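Long-range contact in Trypsin/chymotrypsin inhibitor (Alocasia macrorrhizos, PDB 5YCZ), which inhibits the serine proteases trypsin and alpha-chymotrypsin: residues L30-L41 with F78-T88. Sequence-based numbering, arbitrary orientation.
Sequences LTLAAPKGSCPL and FPEPTRCPQST
Pro-35 O takes two donors: Ser-38 N, which closes the type II turn from Pro-35 to Ser-38 at 2.8 Å, and Arg-83 NH2, a weak bond of 3.1 Å between NH2 and Pro-35 O, bent to 120°. The other terminal nitrogen, NH1, bonds to Ser-38 O, which lies some way out of the guanidinium plane. Arg-83 starts with CG wedged between the backbone N and carbonyl carbon (chi1 68°), then runs extended to NE, carrying its head into the loop 34-38. Gly-37 N lies over one face of the guanidinium, toward its rim; centred over the opposite face is the methyl Leu-41 CD2, 3.6 Å from Arg-83 CZ. Beside this head the Cys-39 to Cys-84 disulfide, with a torsion of -93° about its S-S bond, ties the two loops covalently. Leu-41 CD2 also rests on Cys-84 SG at 3.5 Å, while its CD1 meets Thr-82 CG2 tip to tip. Past the disulfide, Gln-86, bent at chi2, crosses Pro-40 at about a right angle and sets OE1 3.2 Å from Pro-40 CB. On the strand 30-33, Leu-32 lies over a face of the Phe-78 ring, a CH-pi contact with CG 4.1 Å from the ring centroid, and its CD1 reaches Thr-82 and Thr-88. Leu-30 O sits at the ring edge; Leu-56, at the predicted reactive bond, and Trp-90 also touch Phe-78. Backbone groups of Thr-82, Pro-85 and Ser-87 hydrogen-bond to the second subunit. In this beta-trefoil Kunitz inhibitor, the loop 78-88 is thus fastened to the strand 30-33 and the loop that follows it by a covalent bridge, a guanidinium bonded to one backbone carbonyl and weakly to a second, and apolar packing, which probably restrains a loop that also meets the second subunit.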
loop_
_atom_site.group_PDB
_atom_site.type_symbol
_atom_site.label_atom_id
_atom_site.label_comp_id
_atom_site.label_asym_id
_atom_site.label_seq_id
_atom_site.Cartn_x
_atom_site.Cartn_y
_atom_site.Cartn_z
ATOM N N LEU A 30 8.697 -2.899 -12.605
ATOM C CA LEU A 30 9.144 -3.208 -11.249
ATOM C C LEU A 30 8.113 -4.049 -10.503
ATOM O O LEU A 30 6.911 -3.973 -10.772
ATOM C CB LEU A 30 9.440 -1.931 -10.456
ATOM C CG LEU A 30 10.345 -0.924 -11.168
ATOM C CD1 LEU A 30 10.800 0.205 -10.250
ATOM C CD2 LEU A 30 11.542 -1.624 -11.711
ATOM N N THR A 31 8.601 -4.844 -9.553
ATOM C CA THR A 31 7.779 -5.739 -8.751
ATOM C C THR A 31 8.524 -6.017 -7.434
ATOM O O THR A 31 9.457 -5.290 -7.068
ATOM C CB THR A 31 7.439 -7.007 -9.562
ATOM O OG1 THR A 31 6.580 -7.889 -8.809
ATOM C CG2 THR A 31 8.710 -7.742 -9.982
ATOM N N LEU A 32 8.095 -7.056 -6.722
ATOM C CA LEU A 32 8.620 -7.437 -5.421
ATOM C C LEU A 32 9.055 -8.892 -5.490
ATOM O O LEU A 32 8.330 -9.717 -6.043
ATOM C CB LEU A 32 7.556 -7.270 -4.337
ATOM C CG LEU A 32 7.152 -5.844 -3.989
ATOM C CD1 LEU A 32 6.167 -5.785 -2.819
ATOM C CD2 LEU A 32 8.417 -5.071 -3.665
ATOM N N ALA A 33 10.222 -9.217 -4.932
ATOM C CA ALA A 33 10.747 -10.576 -5.054
ATOM C C ALA A 33 11.577 -10.977 -3.841
ATOM O O ALA A 33 12.252 -10.152 -3.222
ATOM C CB ALA A 33 11.614 -10.746 -6.307
ATOM N N ALA A 34 11.539 -12.275 -3.533
ATOM C CA ALA A 34 12.430 -12.937 -2.587
ATOM C C ALA A 34 12.228 -14.439 -2.765
ATOM O O ALA A 34 11.168 -14.859 -3.241
ATOM C CB ALA A 34 12.149 -12.494 -1.147
ATOM N N PRO A 35 13.203 -15.280 -2.427
ATOM C CA PRO A 35 12.992 -16.721 -2.584
ATOM C C PRO A 35 11.819 -17.178 -1.739
ATOM O O PRO A 35 11.335 -16.465 -0.856
ATOM C CB PRO A 35 14.307 -17.340 -2.103
ATOM C CG PRO A 35 15.317 -16.215 -2.237
ATOM C CD PRO A 35 14.554 -14.969 -1.924
ATOM N N LYS A 36 11.349 -18.385 -2.042
ATOM C CA LYS A 36 10.143 -18.895 -1.407
ATOM C C LYS A 36 10.268 -18.831 0.106
ATOM O O LYS A 36 11.177 -19.427 0.694
ATOM C CB LYS A 36 9.873 -20.330 -1.865
ATOM C CG LYS A 36 8.747 -21.008 -1.104
ATOM C CD LYS A 36 7.652 -21.535 -2.033
ATOM C CE LYS A 36 6.564 -22.288 -1.235
ATOM N NZ LYS A 36 6.273 -21.637 0.094
ATOM N N GLY A 37 9.358 -18.084 0.730
ATOM C CA GLY A 37 9.321 -17.979 2.172
ATOM C C GLY A 37 10.347 -17.045 2.763
ATOM O O GLY A 37 10.567 -17.078 3.980
ATOM N N SER A 38 10.986 -16.215 1.955
ATOM C CA SER A 38 11.943 -15.252 2.473
ATOM C C SER A 38 11.218 -13.940 2.731
ATOM O O SER A 38 10.367 -13.533 1.935
ATOM C CB SER A 38 13.091 -15.049 1.474
ATOM O OG SER A 38 14.273 -14.613 2.120
ATOM N N CYS A 39 11.541 -13.282 3.843
ATOM C CA CYS A 39 11.036 -11.935 4.067
ATOM C C CYS A 39 12.178 -11.073 4.574
ATOM O O CYS A 39 13.044 -11.571 5.297
ATOM C CB CYS A 39 9.873 -11.897 5.074
ATOM S SG CYS A 39 8.251 -12.501 4.433
ATOM N N PRO A 40 12.216 -9.773 4.207
ATOM C CA PRO A 40 11.204 -9.063 3.414
ATOM C C PRO A 40 11.431 -9.194 1.914
ATOM O O PRO A 40 12.495 -9.644 1.501
ATOM C CB PRO A 40 11.369 -7.593 3.851
ATOM C CG PRO A 40 12.628 -7.536 4.661
ATOM C CD PRO A 40 13.320 -8.871 4.562
ATOM N N LEU A 41 10.421 -8.831 1.126
ATOM C CA LEU A 41 10.594 -8.697 -0.309
ATOM C C LEU A 41 11.488 -7.504 -0.610
ATOM O O LEU A 41 11.511 -6.518 0.137
ATOM C CB LEU A 41 9.242 -8.523 -1.000
ATOM C CG LEU A 41 8.132 -9.443 -0.487
ATOM C CD1 LEU A 41 6.898 -9.227 -1.316
ATOM C CD2 LEU A 41 8.565 -10.894 -0.571
ATOM N N PHE A 78 4.408 -0.098 -3.406
ATOM C CA PHE A 78 3.475 -0.902 -4.166
ATOM C C PHE A 78 2.202 -0.996 -3.330
ATOM O O PHE A 78 2.189 -1.716 -2.311
ATOM C CB PHE A 78 4.035 -2.293 -4.434
ATOM C CG PHE A 78 5.247 -2.324 -5.321
ATOM C CD1 PHE A 78 5.119 -2.516 -6.689
ATOM C CD2 PHE A 78 6.528 -2.225 -4.779
ATOM C CE1 PHE A 78 6.245 -2.582 -7.512
ATOM C CE2 PHE A 78 7.656 -2.287 -5.594
ATOM C CZ PHE A 78 7.510 -2.469 -6.970
ATOM N N PRO A 79 1.143 -0.310 -3.689
ATOM C CA PRO A 79 -0.025 -0.320 -2.781
ATOM C C PRO A 79 -0.840 -1.597 -2.921
ATOM O O PRO A 79 -1.989 -1.605 -3.360
ATOM C CB PRO A 79 -0.799 0.920 -3.225
ATOM C CG PRO A 79 -0.473 1.073 -4.653
ATOM C CD PRO A 79 0.915 0.506 -4.892
ATOM N N GLU A 80 -0.243 -2.724 -2.566
ATOM C CA GLU A 80 -0.966 -3.983 -2.623
ATOM C C GLU A 80 -0.571 -4.816 -1.421
ATOM O O GLU A 80 0.453 -4.550 -0.781
ATOM C CB GLU A 80 -0.701 -4.760 -3.923
ATOM C CG GLU A 80 0.716 -4.730 -4.404
ATOM C CD GLU A 80 0.856 -5.390 -5.766
ATOM O OE1 GLU A 80 1.024 -6.633 -5.813
ATOM O OE2 GLU A 80 0.778 -4.667 -6.796
ATOM N N PRO A 81 -1.374 -5.805 -1.060
ATOM C CA PRO A 81 -0.951 -6.714 -0.011
ATOM C C PRO A 81 0.114 -7.632 -0.566
ATOM O O PRO A 81 0.347 -7.742 -1.776
ATOM C CB PRO A 81 -2.222 -7.477 0.377
ATOM C CG PRO A 81 -3.325 -6.724 -0.244
ATOM C CD PRO A 81 -2.744 -6.117 -1.494
ATOM N N THR A 82 0.720 -8.338 0.371
ATOM C CA THR A 82 1.982 -8.997 0.156
ATOM C C THR A 82 2.006 -10.178 1.099
ATOM O O THR A 82 1.288 -10.197 2.102
ATOM C CB THR A 82 3.101 -7.986 0.412
ATOM O OG1 THR A 82 3.266 -7.156 -0.745
ATOM C CG2 THR A 82 4.389 -8.619 0.803
ATOM N N ARG A 83 2.816 -11.174 0.758
ATOM C CA ARG A 83 3.010 -12.325 1.627
ATOM C C ARG A 83 3.883 -12.036 2.845
ATOM O O ARG A 83 4.037 -12.918 3.700
ATOM C CB ARG A 83 3.624 -13.482 0.824
ATOM C CG ARG A 83 5.056 -13.254 0.358
ATOM C CD ARG A 83 5.675 -14.593 0.002
ATOM N NE ARG A 83 6.832 -14.505 -0.877
ATOM C CZ ARG A 83 8.082 -14.486 -0.444
ATOM N NH1 ARG A 83 8.310 -14.531 0.865
ATOM N NH2 ARG A 83 9.088 -14.416 -1.318
ATOM N N CYS A 84 4.469 -10.848 2.941
ATOM C CA CYS A 84 5.332 -10.458 4.041
ATOM C C CYS A 84 4.682 -9.328 4.822
ATOM O O CYS A 84 3.886 -8.560 4.276
ATOM C CB CYS A 84 6.713 -10.005 3.557
ATOM S SG CYS A 84 7.741 -11.324 2.813
ATOM N N PRO A 85 4.982 -9.221 6.117
ATOM C CA PRO A 85 4.265 -8.278 6.981
ATOM C C PRO A 85 4.807 -6.859 6.971
ATOM O O PRO A 85 4.134 -5.958 7.511
ATOM C CB PRO A 85 4.464 -8.905 8.355
ATOM C CG PRO A 85 5.864 -9.466 8.258
ATOM C CD PRO A 85 5.897 -10.079 6.892
ATOM N N GLN A 86 6.009 -6.663 6.418
ATOM C CA GLN A 86 6.613 -5.342 6.306
ATOM C C GLN A 86 5.823 -4.485 5.330
ATOM O O GLN A 86 5.206 -4.990 4.387
ATOM C CB GLN A 86 8.066 -5.448 5.821
ATOM C CG GLN A 86 8.964 -6.254 6.732
ATOM C CD GLN A 86 8.923 -7.745 6.431
ATOM O OE1 GLN A 86 8.540 -8.171 5.334
ATOM N NE2 GLN A 86 9.326 -8.545 7.396
ATOM N N SER A 87 5.860 -3.173 5.550
ATOM C CA SER A 87 5.243 -2.265 4.594
ATOM C C SER A 87 5.890 -2.430 3.229
ATOM O O SER A 87 7.055 -2.812 3.111
ATOM C CB SER A 87 5.349 -0.813 5.070
ATOM O OG SER A 87 6.668 -0.307 4.968
ATOM N N THR A 88 5.111 -2.181 2.198
ATOM C CA THR A 88 5.615 -2.150 0.837
ATOM C C THR A 88 6.189 -0.782 0.452
ATOM O O THR A 88 6.284 -0.466 -0.741
ATOM C CB THR A 88 4.504 -2.542 -0.126
ATOM O OG1 THR A 88 3.342 -1.753 0.165
ATOM C CG2 THR A 88 4.168 -4.016 0.039
#